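PDB 6LMT: calcium homeostasis modulator 1 from Oryzias latipes, which forms an octameric membrane channel that probably conducts ions and larger solutes such as ATP through a wide pore. Local coordinates for residues 12-15 with 16-19; 99-102 with 103-107; 111-114 with 115-119. All coordinates share one frame; numbering follows the deposited sequence.

In the fold
The three contacts follow one another along the chain. Contact 1 (12-15 with 16-19) covers the end of the short helix 9-13 and the loop that leads to helix 21-36. Contact 2 (99-102 with 103-107) lies at the C-terminal end of helix 92-105, and contact 3 (111-114 with 115-119) belongs to helix 108-120, the next helix. Their centres are about 20 Å (1 to 2), 22 Å (1 to 3) and 19 Å (2 to 3) apart, and contact 1 touches neither of the others. Bound cholesterol hemisuccinate relates them: one molecule meets contacts 1 and 2, another contacts 1 and 3, so sterol spans separate parts of the subunit.

Contact 1 (12-15 with 16-19); sequences QSNQ and ESFM. With Y01 (cholesterol hemisuccinate), chain K; Y01 (cholesterol hemisuccinate), chain L.
N14 meets E16 and S17 across an inverse gamma turn centred on Q15, where the chain leaves helix 9-13 for the loop before helix 21-36. From CB the side chain of N14 runs out with CG opposite the backbone N across CA-CB (chi1 -168°), which carries its amide alongside the start of the loop. CG comes 3.4 Å from S17 OG. Beyond it the amide splits: OD1 lies 3.2 Å from E16 N and accepts a weak hydrogen bond, in the manner of a loose Asx turn, and it also approaches E16 CB. ND2 lies beside S17 OG, but at a poor angle, and the pair does not count as a hydrogen bond. E16 N is shared, because it also gives the weak bond to N14 O, 3.2 Å away, that closes the gamma turn. The N14 and E16 side chains run alongside each other in a common direction, and the planes of their amide and carboxylate differ by 27°.

One step further on, the F18 ring presents an edge to the backbone of the turn, with CE1 3.3 Å from Q15 O near the ring plane. On the helix side, Q12 and S13 pack against S13 and Q12 of two different neighbouring subunits. At the other end, M19 lies extended beyond CG among two cholesterol hemisuccinates: its SD is 3.2 Å from carboxylate oxygen OAF of the chain K molecule, and its CE 3.2 Å from OAF of the chain L molecule.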
loop_
_atom_site.group_PDB
_atom_site.type_symbol
_atom_site.label_atom_id
_atom_site.label_comp_id
_atom_site.label_asym_id
_atom_site.label_seq_id
_atom_site.Cartn_x
_atom_site.Cartn_y
_atom_site.Cartn_z
ATOM N N GLN A 12 8.441 13.233 -4.465
ATOM C CA GLN A 12 7.166 12.938 -3.818
ATOM C C GLN A 12 7.363 12.555 -2.359
ATOM O O GLN A 12 6.654 13.049 -1.475
ATOM C CB GLN A 12 6.433 11.819 -4.551
ATOM C CG GLN A 12 5.077 11.506 -3.953
ATOM C CD GLN A 12 4.142 12.689 -4.025
ATOM O OE1 GLN A 12 3.983 13.420 -3.052
ATOM N NE2 GLN A 12 3.504 12.878 -5.177
ATOM N N SER A 13 8.323 11.675 -2.088
ATOM C CA SER A 13 8.624 11.324 -0.711
ATOM C C SER A 13 9.621 12.282 -0.076
ATOM O O SER A 13 9.848 12.207 1.136
ATOM C CB SER A 13 9.148 9.889 -0.645
ATOM O OG SER A 13 8.162 8.962 -1.064
ATOM N N ASN A 14 10.217 13.181 -0.864
ATOM C CA ASN A 14 11.122 14.187 -0.309
ATOM C C ASN A 14 10.691 15.549 -0.856
ATOM O O ASN A 14 11.262 16.057 -1.824
ATOM C CB ASN A 14 12.575 13.878 -0.649
ATOM C CG ASN A 14 13.556 14.722 0.140
ATOM O OD1 ASN A 14 13.162 15.536 0.968
ATOM N ND2 ASN A 14 14.844 14.532 -0.117
ATOM N N GLN A 15 9.700 16.145 -0.202
ATOM C CA GLN A 15 9.367 17.556 -0.406
ATOM C C GLN A 15 10.201 18.463 0.499
ATOM O O GLN A 15 9.683 19.305 1.229
ATOM C CB GLN A 15 7.876 17.778 -0.180
ATOM C CG GLN A 15 6.990 17.122 -1.221
ATOM C CD GLN A 15 7.175 17.732 -2.595
ATOM O OE1 GLN A 15 7.355 18.941 -2.732
ATOM N NE2 GLN A 15 7.133 16.896 -3.623
ATOM N N GLU A 16 11.521 18.269 0.458
ATOM C CA GLU A 16 12.487 19.136 1.117
ATOM C C GLU A 16 13.657 19.491 0.210
ATOM O O GLU A 16 14.270 20.547 0.399
ATOM C CB GLU A 16 12.997 18.468 2.408
ATOM C CG GLU A 16 13.792 19.357 3.367
ATOM C CD GLU A 16 15.282 19.342 3.090
ATOM O OE1 GLU A 16 15.787 18.299 2.625
ATOM O OE2 GLU A 16 15.945 20.372 3.319
ATOM N N SER A 17 13.933 18.677 -0.812
ATOM C CA SER A 17 15.038 18.897 -1.739
ATOM C C SER A 17 14.770 20.019 -2.742
ATOM O O SER A 17 15.632 20.313 -3.579
ATOM C CB SER A 17 15.350 17.599 -2.489
ATOM O OG SER A 17 15.763 16.585 -1.595
ATOM N N PHE A 18 13.608 20.655 -2.663
ATOM C CA PHE A 18 13.254 21.741 -3.556
ATOM C C PHE A 18 13.983 23.019 -3.161
ATOM O O PHE A 18 14.557 23.139 -2.076
ATOM C CB PHE A 18 11.736 21.980 -3.541
ATOM C CG PHE A 18 11.207 22.549 -2.236
ATOM C CD1 PHE A 18 10.935 21.718 -1.158
ATOM C CD2 PHE A 18 10.919 23.903 -2.114
ATOM C CE1 PHE A 18 10.442 22.232 0.029
ATOM C CE2 PHE A 18 10.423 24.424 -0.927
ATOM C CZ PHE A 18 10.180 23.586 0.143
ATOM N N MET A 19 13.967 23.972 -4.083
ATOM C CA MET A 19 14.218 25.366 -3.776
ATOM C C MET A 19 13.097 26.252 -4.300
ATOM O O MET A 19 13.007 27.416 -3.897
ATOM C CB MET A 19 15.573 25.812 -4.348
ATOM C CG MET A 19 15.611 25.946 -5.853
ATOM S SD MET A 19 17.257 26.247 -6.494
ATOM C CE MET A 19 16.821 26.720 -8.151
HETATM C CAA Y01 K . 12.268 24.675 -24.699
HETATM C CBA Y01 K . 13.550 25.255 -24.133
HETATM C CAB Y01 K . 14.110 26.314 -25.065
HETATM C CAN Y01 K . 13.322 25.811 -22.737
HETATM C CAJ Y01 K . 14.479 26.559 -22.114
HETATM C CAO Y01 K . 15.559 25.661 -21.574
HETATM C CBB Y01 K . 16.639 26.346 -20.718
HETATM C CAC Y01 K . 17.179 27.573 -21.450
HETATM C CBE Y01 K . 16.113 26.613 -19.291
HETATM C CAP Y01 K . 15.373 25.367 -18.732
HETATM C CAQ Y01 K . 15.552 25.365 -17.206
HETATM C CBG Y01 K . 16.142 26.739 -16.921
HETATM C CBI Y01 K . 17.076 26.994 -18.123
HETATM C CAE Y01 K . 18.285 26.047 -18.135
HETATM C CAU Y01 K . 17.525 28.455 -18.005
HETATM C CAS Y01 K . 18.217 28.737 -16.667
HETATM C CBF Y01 K . 17.329 28.408 -15.457
HETATM C CBD Y01 K . 16.754 26.986 -15.546
HETATM C CAK Y01 K . 15.714 26.790 -14.448
HETATM C CAI Y01 K . 16.116 27.380 -13.135
HETATM C CAZ Y01 K . 17.192 28.128 -12.948
HETATM C CAV Y01 K . 17.619 28.539 -11.552
HETATM C CBH Y01 K . 18.052 28.637 -14.101
HETATM C CAD Y01 K . 19.407 27.907 -14.052
HETATM C CAT Y01 K . 18.269 30.151 -13.896
HETATM C CAR Y01 K . 18.765 30.511 -12.497
HETATM C CBC Y01 K . 17.819 30.033 -11.430
HETATM O OAW Y01 K . 18.439 30.320 -10.138
HETATM C CAY Y01 K . 17.686 30.407 -9.043
HETATM O OAG Y01 K . 16.502 30.238 -9.023
HETATM C CAM Y01 K . 18.502 30.787 -7.841
HETATM C CAL Y01 K . 17.767 30.939 -6.520
HETATM C CAX Y01 K . 17.507 29.644 -5.771
HETATM O OAH Y01 K . 18.482 29.037 -5.295
HETATM O OAF Y01 K . 16.331 29.241 -5.667
HETATM C CAA Y01 L . 11.543 8.564 -22.081
HETATM C CBA Y01 L . 12.509 8.533 -20.906
HETATM C CAB Y01 L . 13.873 8.035 -21.352
HETATM C CAN Y01 L . 12.613 9.903 -20.245
HETATM C CAJ Y01 L . 13.724 10.074 -19.237
HETATM C CAO Y01 L . 13.803 11.488 -18.697
HETATM C CBB Y01 L . 15.117 12.257 -18.939
HETATM C CAC Y01 L . 15.742 11.818 -20.258
HETATM C CBE Y01 L . 14.904 13.783 -18.934
HETATM C CAP Y01 L . 13.475 14.202 -19.360
HETATM C CAQ Y01 L . 13.256 15.620 -18.803
HETATM C CBG Y01 L . 14.662 16.017 -18.374
HETATM C CBI Y01 L . 15.163 14.714 -17.713
HETATM C CAE Y01 L . 14.333 14.279 -16.508
HETATM C CAU Y01 L . 16.594 14.950 -17.261
HETATM C CAS Y01 L . 16.638 16.136 -16.293
HETATM C CBF Y01 L . 16.273 17.438 -17.018
HETATM C CBD Y01 L . 14.884 17.354 -17.667
HETATM C CAK Y01 L . 14.773 18.515 -18.654
HETATM C CAI Y01 L . 15.308 19.802 -18.108
HETATM C CAZ Y01 L . 15.914 19.923 -16.935
HETATM C CAV Y01 L . 16.174 21.286 -16.321
HETATM C CBH Y01 L . 16.391 18.714 -16.139
HETATM C CAD Y01 L . 15.534 18.594 -14.864
HETATM C CAT Y01 L . 17.865 18.970 -15.765
HETATM C CAR Y01 L . 18.053 20.296 -15.026
HETATM C CBC Y01 L . 17.605 21.469 -15.852
HETATM O OAW Y01 L . 17.740 22.702 -15.068
HETATM C CAY Y01 L . 17.334 22.775 -13.786
HETATM O OAG Y01 L . 16.256 22.449 -13.380
HETATM C CAM Y01 L . 18.421 23.301 -12.901
HETATM C CAL Y01 L . 18.226 24.614 -12.172
HETATM C CAX Y01 L . 17.759 24.496 -10.733
HETATM O OAH Y01 L . 16.551 24.284 -10.511
HETATM O OAF Y01 L . 18.613 24.607 -9.833
#

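Contact 2 (99-102 with 103-107). With Y01 (cholesterol hemisuccinate), chain K.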
loop_
_atom_site.group_PDB
_atom_site.type_symbol
_atom_site.label_atom_id
_atom_site.label_comp_id
_atom_site.label_asym_id
_atom_site.label_seq_id
_atom_site.Cartn_x
_atom_site.Cartn_y
_atom_site.Cartn_z
ATOM N N LEU A 99 11.107 39.866 -13.794
ATOM C CA LEU A 99 10.636 39.218 -15.009
ATOM C C LEU A 99 11.556 38.084 -15.429
ATOM O O LEU A 99 11.088 37.036 -15.883
ATOM C CB LEU A 99 10.529 40.256 -16.117
ATOM C CG LEU A 99 10.105 39.811 -17.506
ATOM C CD1 LEU A 99 8.711 39.232 -17.495
ATOM C CD2 LEU A 99 10.183 40.988 -18.429
ATOM N N CYS A 100 12.864 38.269 -15.268
ATOM C CA CYS A 100 13.812 37.221 -15.607
ATOM C C CYS A 100 13.711 36.039 -14.653
ATOM O O CYS A 100 13.931 34.900 -15.062
ATOM C CB CYS A 100 15.223 37.801 -15.616
ATOM S SG CYS A 100 16.504 36.672 -16.152
ATOM N N SER A 101 13.352 36.287 -13.396
ATOM C CA SER A 101 13.171 35.208 -12.431
ATOM C C SER A 101 11.957 34.351 -12.759
ATOM O O SER A 101 12.015 33.122 -12.666
ATOM C CB SER A 101 13.029 35.798 -11.034
ATOM O OG SER A 101 12.675 34.806 -10.096
ATOM N N ILE A 102 10.849 34.988 -13.134
ATOM C CA ILE A 102 9.638 34.260 -13.491
ATOM C C ILE A 102 9.842 33.479 -14.784
ATOM O O ILE A 102 9.389 32.339 -14.912
ATOM C CB ILE A 102 8.460 35.243 -13.600
ATOM C CG1 ILE A 102 8.217 35.930 -12.267
ATOM C CG2 ILE A 102 7.206 34.541 -13.982
ATOM C CD1 ILE A 102 7.230 37.064 -12.353
ATOM N N THR A 103 10.556 34.069 -15.740
ATOM C CA THR A 103 10.783 33.438 -17.031
ATOM C C THR A 103 11.652 32.198 -16.904
ATOM O O THR A 103 11.372 31.174 -17.534
ATOM C CB THR A 103 11.420 34.447 -17.979
ATOM O OG1 THR A 103 10.551 35.570 -18.114
ATOM C CG2 THR A 103 11.662 33.854 -19.336
ATOM N N GLN A 104 12.684 32.255 -16.065
ATOM C CA GLN A 104 13.594 31.126 -15.920
ATOM C C GLN A 104 12.947 29.946 -15.214
ATOM O O GLN A 104 13.258 28.798 -15.535
ATOM C CB GLN A 104 14.846 31.574 -15.185
ATOM C CG GLN A 104 15.755 32.404 -16.047
ATOM C CD GLN A 104 16.822 33.091 -15.253
ATOM O OE1 GLN A 104 16.812 33.059 -14.027
ATOM N NE2 GLN A 104 17.747 33.734 -15.943
ATOM N N ARG A 105 12.050 30.189 -14.268
ATOM C CA ARG A 105 11.349 29.067 -13.666
ATOM C C ARG A 105 10.234 28.535 -14.553
ATOM O O ARG A 105 9.804 27.395 -14.376
ATOM C CB ARG A 105 10.784 29.471 -12.316
ATOM C CG ARG A 105 11.851 29.831 -11.323
ATOM C CD ARG A 105 11.242 30.348 -10.044
ATOM N NE ARG A 105 10.500 31.584 -10.266
ATOM C CZ ARG A 105 9.768 32.190 -9.340
ATOM N NH1 ARG A 105 9.690 31.679 -8.121
ATOM N NH2 ARG A 105 9.124 33.312 -9.626
ATOM N N SER A 106 9.761 29.329 -15.502
ATOM C CA SER A 106 8.709 28.893 -16.396
ATOM C C SER A 106 9.230 28.089 -17.566
ATOM O O SER A 106 8.424 27.627 -18.370
ATOM C CB SER A 106 7.936 30.094 -16.917
ATOM O OG SER A 106 7.274 30.732 -15.858
ATOM N N LEU A 107 10.541 27.914 -17.678
ATOM C CA LEU A 107 11.151 27.158 -18.757
ATOM C C LEU A 107 11.523 25.741 -18.365
ATOM O O LEU A 107 12.093 25.029 -19.182
ATOM C CB LEU A 107 12.390 27.881 -19.271
ATOM C CG LEU A 107 12.167 29.137 -20.089
ATOM C CD1 LEU A 107 13.472 29.809 -20.369
ATOM C CD2 LEU A 107 11.509 28.763 -21.370
HETATM C CAA Y01 K . 12.268 24.675 -24.699
HETATM C CBA Y01 K . 13.550 25.255 -24.133
HETATM C CAB Y01 K . 14.110 26.314 -25.065
HETATM C CAN Y01 K . 13.322 25.811 -22.737
HETATM C CAJ Y01 K . 14.479 26.559 -22.114
HETATM C CAO Y01 K . 15.559 25.661 -21.574
HETATM C CBB Y01 K . 16.639 26.346 -20.718
HETATM C CAC Y01 K . 17.179 27.573 -21.450
HETATM C CBE Y01 K . 16.113 26.613 -19.291
HETATM C CAP Y01 K . 15.373 25.367 -18.732
HETATM C CAQ Y01 K . 15.552 25.365 -17.206
HETATM C CBG Y01 K . 16.142 26.739 -16.921
HETATM C CBI Y01 K . 17.076 26.994 -18.123
HETATM C CAE Y01 K . 18.285 26.047 -18.135
HETATM C CAU Y01 K . 17.525 28.455 -18.005
HETATM C CAS Y01 K . 18.217 28.737 -16.667
HETATM C CBF Y01 K . 17.329 28.408 -15.457
HETATM C CBD Y01 K . 16.754 26.986 -15.546
HETATM C CAK Y01 K . 15.714 26.790 -14.448
HETATM C CAI Y01 K . 16.116 27.380 -13.135
HETATM C CAZ Y01 K . 17.192 28.128 -12.948
HETATM C CAV Y01 K . 17.619 28.539 -11.552
HETATM C CBH Y01 K . 18.052 28.637 -14.101
HETATM C CAD Y01 K . 19.407 27.907 -14.052
HETATM C CAT Y01 K . 18.269 30.151 -13.896
HETATM C CAR Y01 K . 18.765 30.511 -12.497
HETATM C CBC Y01 K . 17.819 30.033 -11.430
HETATM O OAW Y01 K . 18.439 30.320 -10.138
HETATM C CAY Y01 K . 17.686 30.407 -9.043
HETATM O OAG Y01 K . 16.502 30.238 -9.023
HETATM C CAM Y01 K . 18.502 30.787 -7.841
HETATM C CAL Y01 K . 17.767 30.939 -6.520
HETATM C CAX Y01 K . 17.507 29.644 -5.771
HETATM O OAH Y01 K . 18.482 29.037 -5.295
HETATM O OAF Y01 K . 16.331 29.241 -5.667
#
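The guanidinium of R105 has S101 OG over one face and I102 CG1 at its edge, near the plane and 3.8 Å from NH2. Both come from the preceding turn of the C-terminal part of helix 92-105. A bend at chi3 (-63°) folds the arginine back along the helix, and NE donates to S101 O at 3.2 Å, from above the carbonyl plane and not along a lone pair. That oxygen also takes a weak bond from R105 N, so the same residue reaches it through backbone and side chain. The R105 side chain also touches N20 and N71.

Hydroxyls double other i to i+4 backbone bonds. T103 OG1 gives a hydrogen bond to L99 O at 2.7 Å, while T103 N reaches the same oxygen from the opposite face of its plane. S106 OG likewise donates to I102 O at 2.8 Å, beside a weak bond from S106 N. Helix 48-70 packs here, with F68 touching I102, T103 and S106.

Q104 faces the sterol and extends beyond CG: its NE2 comes 3.2 Å from C100 SG, whereas OE1 lies 3.3 Å from CAT of the chain K cholesterol hemisuccinate.

Contact 3 (111-114 with 115-119); sequences AVWV and SVTLM. With Y01 (cholesterol hemisuccinate), chain L.
S115 on A111 and T117 on W113 are brought together by chi1 of -63° and -57°, which place each hydroxyl beside its own backbone N, facing the carbonyl one helical turn earlier. S115 OG donates to A111 O at 2.9 Å and T117 OG1 to W113 O at 2.6 Å. Each of these carbonyls also accepts the usual helical N-H, from S115 and T117 respectively, and in both cases the two donors arrive from opposite faces of the carbonyl plane. Two hydroxyls on a buried helix are thus satisfied within the helix itself.

A chi1 near 180° (-178°) points the W113 indole away from its own N, and T117 OG1 stands 3.4 Å above one face of the ring, displaced toward the rim. The hydroxyl is committed to W113 O and only packs on the ring, whose NE1 is hydrogen-bonded to L55 O of helix 48-70. On another side of the helix the V114 and L118 side chains run alongside each other, with V114 CG1 3.9 Å from L118 CD1.

The sterol of chain L runs along a further strip, against A111, V112, S115, V116 and M119. V116 CG1 is 3.6 Å from its CAP, and S115 CB is equally close to its CAQ.

Within the helical bundle, helix 21-36 packs on V112, W113, V116 and T117, with Y34 meeting W113 edge-to-face. Helix 48-70 supplies P59 and P60 against W113, and helix 167-202 brings F188 to V114 and S115; M119 reaches F37 of a neighbouring subunit.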
loop_
_atom_site.group_PDB
_atom_site.type_symbol
_atom_site.label_atom_id
_atom_site.label_comp_id
_atom_site.label_asym_id
_atom_site.label_seq_id
_atom_site.Cartn_x
_atom_site.Cartn_y
_atom_site.Cartn_z
ATOM N N ALA A 111 11.266 22.433 -20.984
ATOM C CA ALA A 111 12.481 21.672 -21.219
ATOM C C ALA A 111 12.296 20.201 -20.889
ATOM O O ALA A 111 12.887 19.347 -21.549
ATOM C CB ALA A 111 13.624 22.267 -20.413
ATOM N N VAL A 112 11.475 19.891 -19.889
ATOM C CA VAL A 112 11.158 18.507 -19.572
ATOM C C VAL A 112 10.355 17.867 -20.694
ATOM O O VAL A 112 10.601 16.713 -21.050
ATOM C CB VAL A 112 10.440 18.423 -18.211
ATOM C CG1 VAL A 112 9.924 17.047 -17.937
ATOM C CG2 VAL A 112 11.384 18.768 -17.125
ATOM N N TRP A 113 9.424 18.613 -21.300
ATOM C CA TRP A 113 8.643 18.084 -22.411
ATOM C C TRP A 113 9.512 17.772 -23.617
ATOM O O TRP A 113 9.365 16.709 -24.215
ATOM C CB TRP A 113 7.542 19.053 -22.833
ATOM C CG TRP A 113 6.693 18.507 -23.959
ATOM C CD1 TRP A 113 6.885 18.681 -25.288
ATOM C CD2 TRP A 113 5.512 17.728 -23.833
ATOM N NE1 TRP A 113 5.933 18.033 -25.995
ATOM C CE2 TRP A 113 5.068 17.441 -25.124
ATOM C CE3 TRP A 113 4.791 17.236 -22.751
ATOM C CZ2 TRP A 113 3.931 16.702 -25.363
ATOM C CZ3 TRP A 113 3.673 16.511 -22.991
ATOM C CH2 TRP A 113 3.250 16.242 -24.282
ATOM N N VAL A 114 10.391 18.698 -24.006
ATOM C CA VAL A 114 11.239 18.506 -25.177
ATOM C C VAL A 114 12.178 17.333 -24.976
ATOM O O VAL A 114 12.408 16.549 -25.897
ATOM C CB VAL A 114 11.997 19.812 -25.485
ATOM C CG1 VAL A 114 13.007 19.635 -26.583
ATOM C CG2 VAL A 114 11.041 20.872 -25.877
ATOM N N SER A 115 12.645 17.127 -23.753
ATOM C CA SER A 115 13.571 16.043 -23.491
ATOM C C SER A 115 12.890 14.680 -23.492
ATOM O O SER A 115 13.430 13.741 -24.070
ATOM C CB SER A 115 14.276 16.293 -22.179
ATOM O OG SER A 115 15.035 17.468 -22.249
ATOM N N VAL A 116 11.711 14.541 -22.874
ATOM C CA VAL A 116 11.014 13.255 -22.937
ATOM C C VAL A 116 10.528 12.963 -24.343
ATOM O O VAL A 116 10.412 11.806 -24.726
ATOM C CB VAL A 116 9.834 13.139 -21.944
ATOM C CG1 VAL A 116 10.287 13.164 -20.559
ATOM C CG2 VAL A 116 8.809 14.200 -22.140
ATOM N N THR A 117 10.257 13.988 -25.135
ATOM C CA THR A 117 9.781 13.773 -26.489
ATOM C C THR A 117 10.909 13.313 -27.398
ATOM O O THR A 117 10.712 12.446 -28.250
ATOM C CB THR A 117 9.137 15.059 -26.992
ATOM O OG1 THR A 117 8.106 15.420 -26.085
ATOM C CG2 THR A 117 8.526 14.900 -28.318
ATOM N N LEU A 118 12.103 13.855 -27.209
ATOM C CA LEU A 118 13.241 13.430 -28.003
ATOM C C LEU A 118 13.804 12.093 -27.549
ATOM O O LEU A 118 14.312 11.339 -28.374
ATOM C CB LEU A 118 14.324 14.496 -27.968
ATOM C CG LEU A 118 14.044 15.829 -28.634
ATOM C CD1 LEU A 118 15.108 16.816 -28.285
ATOM C CD2 LEU A 118 13.930 15.663 -30.104
ATOM N N MET A 119 13.724 11.769 -26.260
ATOM C CA MET A 119 14.186 10.462 -25.821
ATOM C C MET A 119 13.223 9.360 -26.200
ATOM O O MET A 119 13.636 8.213 -26.348
ATOM C CB MET A 119 14.395 10.417 -24.320
ATOM C CG MET A 119 15.477 11.277 -23.820
ATOM S SD MET A 119 17.074 11.051 -24.550
ATOM C CE MET A 119 17.907 12.296 -23.611
HETATM C CAA Y01 L . 11.543 8.564 -22.081
HETATM C CBA Y01 L . 12.509 8.533 -20.906
HETATM C CAB Y01 L . 13.873 8.035 -21.352
HETATM C CAN Y01 L . 12.613 9.903 -20.245
HETATM C CAJ Y01 L . 13.724 10.074 -19.237
HETATM C CAO Y01 L . 13.803 11.488 -18.697
HETATM C CBB Y01 L . 15.117 12.257 -18.939
HETATM C CAC Y01 L . 15.742 11.818 -20.258
HETATM C CBE Y01 L . 14.904 13.783 -18.934
HETATM C CAP Y01 L . 13.475 14.202 -19.360
HETATM C CAQ Y01 L . 13.256 15.620 -18.803
HETATM C CBG Y01 L . 14.662 16.017 -18.374
HETATM C CBI Y01 L . 15.163 14.714 -17.713
HETATM C CAE Y01 L . 14.333 14.279 -16.508
HETATM C CAU Y01 L . 16.594 14.950 -17.261
HETATM C CAS Y01 L . 16.638 16.136 -16.293
HETATM C CBF Y01 L . 16.273 17.438 -17.018
HETATM C CBD Y01 L . 14.884 17.354 -17.667
HETATM C CAK Y01 L . 14.773 18.515 -18.654
HETATM C CAI Y01 L . 15.308 19.802 -18.108
HETATM C CAZ Y01 L . 15.914 19.923 -16.935
HETATM C CAV Y01 L . 16.174 21.286 -16.321
HETATM C CBH Y01 L . 16.391 18.714 -16.139
HETATM C CAD Y01 L . 15.534 18.594 -14.864
HETATM C CAT Y01 L . 17.865 18.970 -15.765
HETATM C CAR Y01 L . 18.053 20.296 -15.026
HETATM C CBC Y01 L . 17.605 21.469 -15.852
HETATM O OAW Y01 L . 17.740 22.702 -15.068
HETATM C CAY Y01 L . 17.334 22.775 -13.786
HETATM O OAG Y01 L . 16.256 22.449 -13.380
HETATM C CAM Y01 L . 18.421 23.301 -12.901
HETATM C CAL Y01 L . 18.226 24.614 -12.172
HETATM C CAX Y01 L . 17.759 24.496 -10.733
HETATM O OAH Y01 L . 16.551 24.284 -10.511
HETATM O OAF Y01 L . 18.613 24.607 -9.833
#